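PDB 2R0B: Serine/threonine/tyrosine-interacting protein from Homo sapiens, which is a catalytically inactive phosphatase that holds ERK1/ERK2 in the nucleus as an anchor and blocks assembly of FBXW7 into its SCF ubiquitin ligase complex. Local coordinates for residues L60-A65 with F76-E81; E70-F75 with A138-Q143. All coordinates share one frame; numbering follows the deposited sequence.

Contact 1 (L60-A65 with F76-E81); sequences LVLDIA and FPMTKE
Leu60 and Leu62 meet Met78 and Thr79 through groups that include no ring, amide or other flat surface. The one aromatic ring of the two segments, Phe76, takes no part here and packs edge-to-face with Phe107 and with Tyr147. What touches is methyl groups against one another and against a methylene and a thioether sulfur. Leu60 sends CD2 to Met78 CG at 3.9 Å, and the same methyl lies 4.0 Å from Thr79 CG2. Leu62 splits its branches: CD1 comes within 3.7 Å of Thr79 CG2, while CD2 lies 4.0 Å from Met78 SD, the two side chains sliding past each other in opposite directions.

This is how helix 76-88 folds back on strand 58-63, an outermost strand of the mixed sheet in the phosphatase-like domain. The helix then leads to strand 93-96, beyond strand 36-41, completing a beta-alpha-beta crossover. The local axes run nearly antiparallel, at 161°, and are 10.8 Å apart at closest approach. Side chains bridge that spacing, with no hydrogen bond across, and Ile38 of strand 36-41 also touches Leu62 and Thr79.

Thr79 divides its work. With chi1 at 61°, CG2 lies beside its own backbone N and reaches both leucines, while OG1 turns back toward the carbonyls of Phe75 and Phe76, either of which could take a weak hydrogen bond from it. The Met78 distances are those of one of its two modelled conformers.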
loop_
_atom_site.group_PDB
_atom_site.type_symbol
_atom_site.label_atom_id
_atom_site.label_comp_id
_atom_site.label_asym_id
_atom_site.label_seq_id
_atom_site.Cartn_x
_atom_site.Cartn_y
_atom_site.Cartn_z
ATOM N N LEU A 60 -5.454 2.377 -8.595
ATOM C CA LEU A 60 -4.524 3.487 -8.606
ATOM C C LEU A 60 -3.152 2.900 -8.894
ATOM O O LEU A 60 -2.607 2.159 -8.075
ATOM C CB LEU A 60 -4.539 4.236 -7.266
ATOM C CG LEU A 60 -3.587 5.415 -7.137
ATOM C CD1 LEU A 60 -3.980 6.464 -8.157
ATOM C CD2 LEU A 60 -3.645 6.065 -5.745
ATOM N N VAL A 61 -2.609 3.182 -10.078
ATOM C CA VAL A 61 -1.314 2.597 -10.495
ATOM C C VAL A 61 -0.203 3.620 -10.306
ATOM O O VAL A 61 -0.277 4.734 -10.835
ATOM C CB VAL A 61 -1.353 2.106 -11.968
ATOM C CG1 VAL A 61 0.015 1.587 -12.409
ATOM C CG2 VAL A 61 -2.416 1.048 -12.163
ATOM N N LEU A 62 0.830 3.232 -9.555
ATOM C CA LEU A 62 1.918 4.144 -9.202
ATOM C C LEU A 62 3.228 3.595 -9.727
ATOM O O LEU A 62 3.691 2.529 -9.303
ATOM C CB LEU A 62 2.027 4.351 -7.677
ATOM C CG LEU A 62 0.832 4.950 -6.934
ATOM C CD1 LEU A 62 1.070 5.010 -5.419
ATOM C CD2 LEU A 62 0.429 6.324 -7.466
ATOM N N ASP A 63 3.805 4.334 -10.660
ATOM C CA ASP A 63 5.106 3.994 -11.232
ATOM C C ASP A 63 6.195 4.450 -10.251
ATOM O O ASP A 63 6.579 5.633 -10.205
ATOM C CB ASP A 63 5.214 4.654 -12.607
ATOM C CG ASP A 63 6.611 4.604 -13.186
ATOM O OD1 ASP A 63 7.401 3.727 -12.783
ATOM O OD2 ASP A 63 6.924 5.442 -14.080
ATOM N N ILE A 64 6.680 3.503 -9.449
ATOM C CA ILE A 64 7.634 3.803 -8.363
ATOM C C ILE A 64 8.728 2.743 -8.334
ATOM O O ILE A 64 8.415 1.551 -8.359
ATOM C CB ILE A 64 6.922 3.793 -6.965
ATOM C CG1 ILE A 64 5.899 4.942 -6.875
ATOM C CG2 ILE A 64 7.972 3.870 -5.819
ATOM C CD1 ILE A 64 5.005 4.963 -5.674
ATOM N N ALA A 65 9.993 3.171 -8.291
ATOM C CA ALA A 65 11.127 2.257 -8.075
ATOM C C ALA A 65 11.404 2.026 -6.596
ATOM O O ALA A 65 11.246 2.947 -5.775
ATOM C CB ALA A 65 12.360 2.811 -8.736
ATOM N N PHE A 76 1.921 10.585 -1.219
ATOM C CA PHE A 76 1.202 10.331 0.032
ATOM C C PHE A 76 -0.199 10.985 0.103
ATOM O O PHE A 76 -1.133 10.329 0.501
ATOM C CB PHE A 76 2.054 10.660 1.273
ATOM C CG PHE A 76 3.249 9.738 1.454
ATOM C CD1 PHE A 76 3.271 8.472 0.878
ATOM C CD2 PHE A 76 4.324 10.123 2.236
ATOM C CE1 PHE A 76 4.389 7.613 1.057
ATOM C CE2 PHE A 76 5.435 9.281 2.416
ATOM C CZ PHE A 76 5.460 8.029 1.841
ATOM N N PRO A 77 -0.338 12.280 -0.297
ATOM C CA PRO A 77 -1.687 12.865 -0.282
ATOM C C PRO A 77 -2.678 12.123 -1.175
ATOM O O PRO A 77 -3.816 11.912 -0.745
ATOM C CB PRO A 77 -1.449 14.325 -0.748
ATOM C CG PRO A 77 0.001 14.586 -0.316
ATOM C CD PRO A 77 0.683 13.281 -0.672
ATOM N N MET A 78 -2.211 11.681 -2.350
ATOM C CA MET A 78 -3.004 10.960 -3.345
ATOM C C MET A 78 -3.521 9.649 -2.763
ATOM O O MET A 78 -4.700 9.310 -2.870
ATOM C CB MET A 78 -2.115 10.698 -4.583
ATOM C CG MET A 78 -2.716 9.870 -5.740
ATOM S SD MET A 78 -1.627 9.735 -7.205
ATOM C CE MET A 78 -1.122 11.432 -7.511
ATOM N N THR A 79 -2.613 8.886 -2.153
ATOM C CA THR A 79 -3.009 7.562 -1.663
ATOM C C THR A 79 -3.892 7.650 -0.423
ATOM O O THR A 79 -4.812 6.848 -0.264
ATOM C CB THR A 79 -1.808 6.628 -1.446
ATOM O OG1 THR A 79 -0.939 7.199 -0.465
ATOM C CG2 THR A 79 -1.063 6.451 -2.779
ATOM N N LYS A 80 -3.642 8.644 0.423
ATOM C CA LYS A 80 -4.503 8.903 1.584
ATOM C C LYS A 80 -5.948 9.207 1.135
ATOM O O LYS A 80 -6.907 8.639 1.669
ATOM C CB LYS A 80 -3.927 10.055 2.417
ATOM C CG LYS A 80 -4.868 10.716 3.468
ATOM C CD LYS A 80 -5.073 9.900 4.729
ATOM C CE LYS A 80 -5.880 10.695 5.792
ATOM N NZ LYS A 80 -6.752 9.789 6.610
ATOM N N GLU A 81 -6.085 10.080 0.136
ATOM C CA GLU A 81 -7.387 10.424 -0.458
ATOM C C GLU A 81 -8.075 9.180 -1.045
ATOM O O GLU A 81 -9.261 8.948 -0.801
ATOM C CB GLU A 81 -7.194 11.541 -1.506
ATOM C CG GLU A 81 -8.393 11.834 -2.410
ATOM C CD GLU A 81 -8.090 12.923 -3.437
ATOM O OE1 GLU A 81 -7.069 12.817 -4.160
ATOM O OE2 GLU A 81 -8.881 13.894 -3.514
#

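Contact 2 (E70-F75 with A138-Q143); sequences ENIIRF and AGFVHQ
Gln143 spans the gap to 70-75 with three hydrogen bonds from one amide. NE2 donates to Glu70 O at 2.8 Å, almost perfectly straight at 177° and in the plane of the amide. OE1 takes two backbone donors, both in its carbonyl plane: Ile72 N at 2.8 Å, on a lone pair, and Ile73 N at 2.9 Å. With its chain extended beyond CG (chi2 176°), the amide reaches the loop backbone, and the three bonds fix its rotation. Cutting this side chain back to alanine removes the amide and would probably leave the N-H groups of Ile72 and Ile73 and the Glu70 carbonyl without these mates.

The apolar part belongs to Ile72 and Phe140. Ile72 CD1 sits over one face of the ring in a CH-pi contact, 3.8 Å from the centroid, while Glu70 O lies in plane at the ring's edge, 3.9 Å from CE1. Ile73 packs further along the same helix, on Glu146, Tyr147 and Ile150.

Within the loop, Asn71 OD1 accepts from Arg74 N at 2.8 Å, an Asx motif that opens the 3-10 turn leading into helix 76-88. In active dual-specificity phosphatases the loop between this strand and helix carries the general acid; here the Gln143 side chain of helix 138-152 grips the backbone of the corresponding loop.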
loop_
_atom_site.group_PDB
_atom_site.type_symbol
_atom_site.label_atom_id
_atom_site.label_comp_id
_atom_site.label_asym_id
_atom_site.label_seq_id
_atom_site.Cartn_x
_atom_site.Cartn_y
_atom_site.Cartn_z
ATOM N N GLU A 70 14.215 7.311 -4.734
ATOM C CA GLU A 70 12.907 7.451 -5.382
ATOM C C GLU A 70 12.022 8.327 -4.488
ATOM O O GLU A 70 12.005 8.178 -3.271
ATOM C CB GLU A 70 12.266 6.076 -5.621
ATOM C CG GLU A 70 10.798 6.097 -6.107
ATOM C CD GLU A 70 10.634 6.736 -7.481
ATOM O OE1 GLU A 70 10.433 5.977 -8.465
ATOM O OE2 GLU A 70 10.757 7.988 -7.579
ATOM N N ASN A 71 11.336 9.283 -5.091
ATOM C CA ASN A 71 10.390 10.119 -4.364
ATOM C C ASN A 71 9.029 9.444 -4.275
ATOM O O ASN A 71 8.322 9.281 -5.295
ATOM C CB ASN A 71 10.264 11.477 -5.068
ATOM C CG ASN A 71 9.244 12.419 -4.419
ATOM O OD1 ASN A 71 8.331 12.008 -3.688
ATOM N ND2 ASN A 71 9.396 13.715 -4.711
ATOM N N ILE A 72 8.651 9.052 -3.059
ATOM C CA ILE A 72 7.278 8.571 -2.809
ATOM C C ILE A 72 6.435 9.563 -2.001
ATOM O O ILE A 72 5.218 9.495 -2.041
ATOM C CB ILE A 72 7.238 7.195 -2.091
ATOM C CG1 ILE A 72 7.869 7.269 -0.690
ATOM C CG2 ILE A 72 7.869 6.115 -2.973
ATOM C CD1 ILE A 72 7.798 5.909 0.084
ATOM N N ILE A 73 7.065 10.477 -1.265
ATOM C CA ILE A 73 6.296 11.483 -0.508
ATOM C C ILE A 73 5.344 12.295 -1.400
ATOM O O ILE A 73 4.240 12.641 -0.979
ATOM C CB ILE A 73 7.223 12.394 0.346
ATOM C CG1 ILE A 73 6.405 13.284 1.282
ATOM C CG2 ILE A 73 8.171 13.197 -0.550
ATOM C CD1 ILE A 73 7.262 14.112 2.254
ATOM N N ARG A 74 5.755 12.560 -2.648
ATOM C CA ARG A 74 4.872 13.256 -3.590
ATOM C C ARG A 74 3.480 12.605 -3.749
ATOM O O ARG A 74 2.518 13.293 -4.119
ATOM C CB ARG A 74 5.545 13.405 -4.963
ATOM C CG ARG A 74 5.836 12.062 -5.644
ATOM C CD ARG A 74 6.633 12.221 -6.904
ATOM N NE ARG A 74 7.207 10.949 -7.315
ATOM C CZ ARG A 74 7.308 10.531 -8.576
ATOM N NH1 ARG A 74 6.864 11.271 -9.583
ATOM N NH2 ARG A 74 7.849 9.350 -8.834
ATOM N N PHE A 75 3.380 11.298 -3.474
ATOM C CA PHE A 75 2.120 10.565 -3.687
ATOM C C PHE A 75 1.348 10.268 -2.386
ATOM O O PHE A 75 0.193 9.784 -2.458
ATOM C CB PHE A 75 2.343 9.232 -4.446
ATOM C CG PHE A 75 2.746 9.392 -5.902
ATOM C CD1 PHE A 75 1.959 10.125 -6.785
ATOM C CD2 PHE A 75 3.900 8.778 -6.387
ATOM C CE1 PHE A 75 2.359 10.278 -8.123
ATOM C CE2 PHE A 75 4.294 8.907 -7.714
ATOM C CZ PHE A 75 3.518 9.651 -8.588
ATOM N N ALA A 138 15.702 2.877 3.588
ATOM C CA ALA A 138 16.002 4.015 4.450
ATOM C C ALA A 138 15.518 5.332 3.867
ATOM O O ALA A 138 15.104 6.226 4.613
ATOM C CB ALA A 138 17.523 4.076 4.739
ATOM N N GLY A 139 15.513 5.436 2.539
ATOM C CA GLY A 139 15.071 6.669 1.896
ATOM C C GLY A 139 13.597 6.871 2.179
ATOM O O GLY A 139 13.140 7.982 2.478
ATOM N N PHE A 140 12.865 5.765 2.118
ATOM C CA PHE A 140 11.435 5.736 2.352
ATOM C C PHE A 140 11.135 6.053 3.819
ATOM O O PHE A 140 10.146 6.736 4.128
ATOM C CB PHE A 140 10.865 4.355 1.999
ATOM C CG PHE A 140 10.825 4.061 0.521
ATOM C CD1 PHE A 140 11.166 5.026 -0.429
ATOM C CD2 PHE A 140 10.418 2.793 0.077
ATOM C CE1 PHE A 140 11.079 4.728 -1.807
ATOM C CE2 PHE A 140 10.345 2.497 -1.293
ATOM C CZ PHE A 140 10.685 3.456 -2.222
ATOM N N VAL A 141 11.976 5.571 4.729
ATOM C CA VAL A 141 11.775 5.865 6.150
ATOM C C VAL A 141 11.923 7.365 6.415
ATOM O O VAL A 141 11.057 7.987 7.041
ATOM C CB VAL A 141 12.711 5.069 7.038
ATOM C CG1 VAL A 141 12.531 5.499 8.517
ATOM C CG2 VAL A 141 12.451 3.583 6.870
ATOM N N HIS A 142 13.012 7.944 5.917
ATOM C CA HIS A 142 13.165 9.390 5.975
ATOM C C HIS A 142 11.962 10.137 5.393
ATOM O O HIS A 142 11.534 11.145 5.970
ATOM C CB HIS A 142 14.461 9.822 5.291
ATOM C CG HIS A 142 15.683 9.536 6.098
ATOM N ND1 HIS A 142 16.421 10.528 6.712
ATOM C CD2 HIS A 142 16.270 8.366 6.437
ATOM C CE1 HIS A 142 17.434 9.982 7.362
ATOM N NE2 HIS A 142 17.361 8.669 7.218
ATOM N N GLN A 143 11.438 9.670 4.253
ATOM C CA GLN A 143 10.315 10.388 3.616
ATOM C C GLN A 143 9.024 10.273 4.424
ATOM O O GLN A 143 8.215 11.210 4.439
ATOM C CB GLN A 143 10.087 9.934 2.176
ATOM C CG GLN A 143 11.171 10.401 1.233
ATOM C CD GLN A 143 10.991 9.872 -0.157
ATOM O OE1 GLN A 143 9.942 10.072 -0.801
ATOM N NE2 GLN A 143 12.029 9.211 -0.654
#

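In the fold
Both contacts hold the same connection, from strand 58-63 to helix 76-88, at different places. Contact 1 ties the helix back to the sheet and lies nearer the middle of the chain, its centre about 8 Å from that of the chain, against about 13 Å for contact 2, which ties the intervening loop to helix 138-152. Each is partly buried. Their chemistry differs accordingly: contact 1 is wholly apolar between regular elements, whereas contact 2 adds hydrogen bonds to backbone groups of an irregular loop. Segments 60-65 and 70-75 meet where Ile64 CG2 packs on Ile72 CG2 at 3.6 Å, and Glu70 OE1 probably accepts from Ala65 N, tying the middle of the loop back to its start.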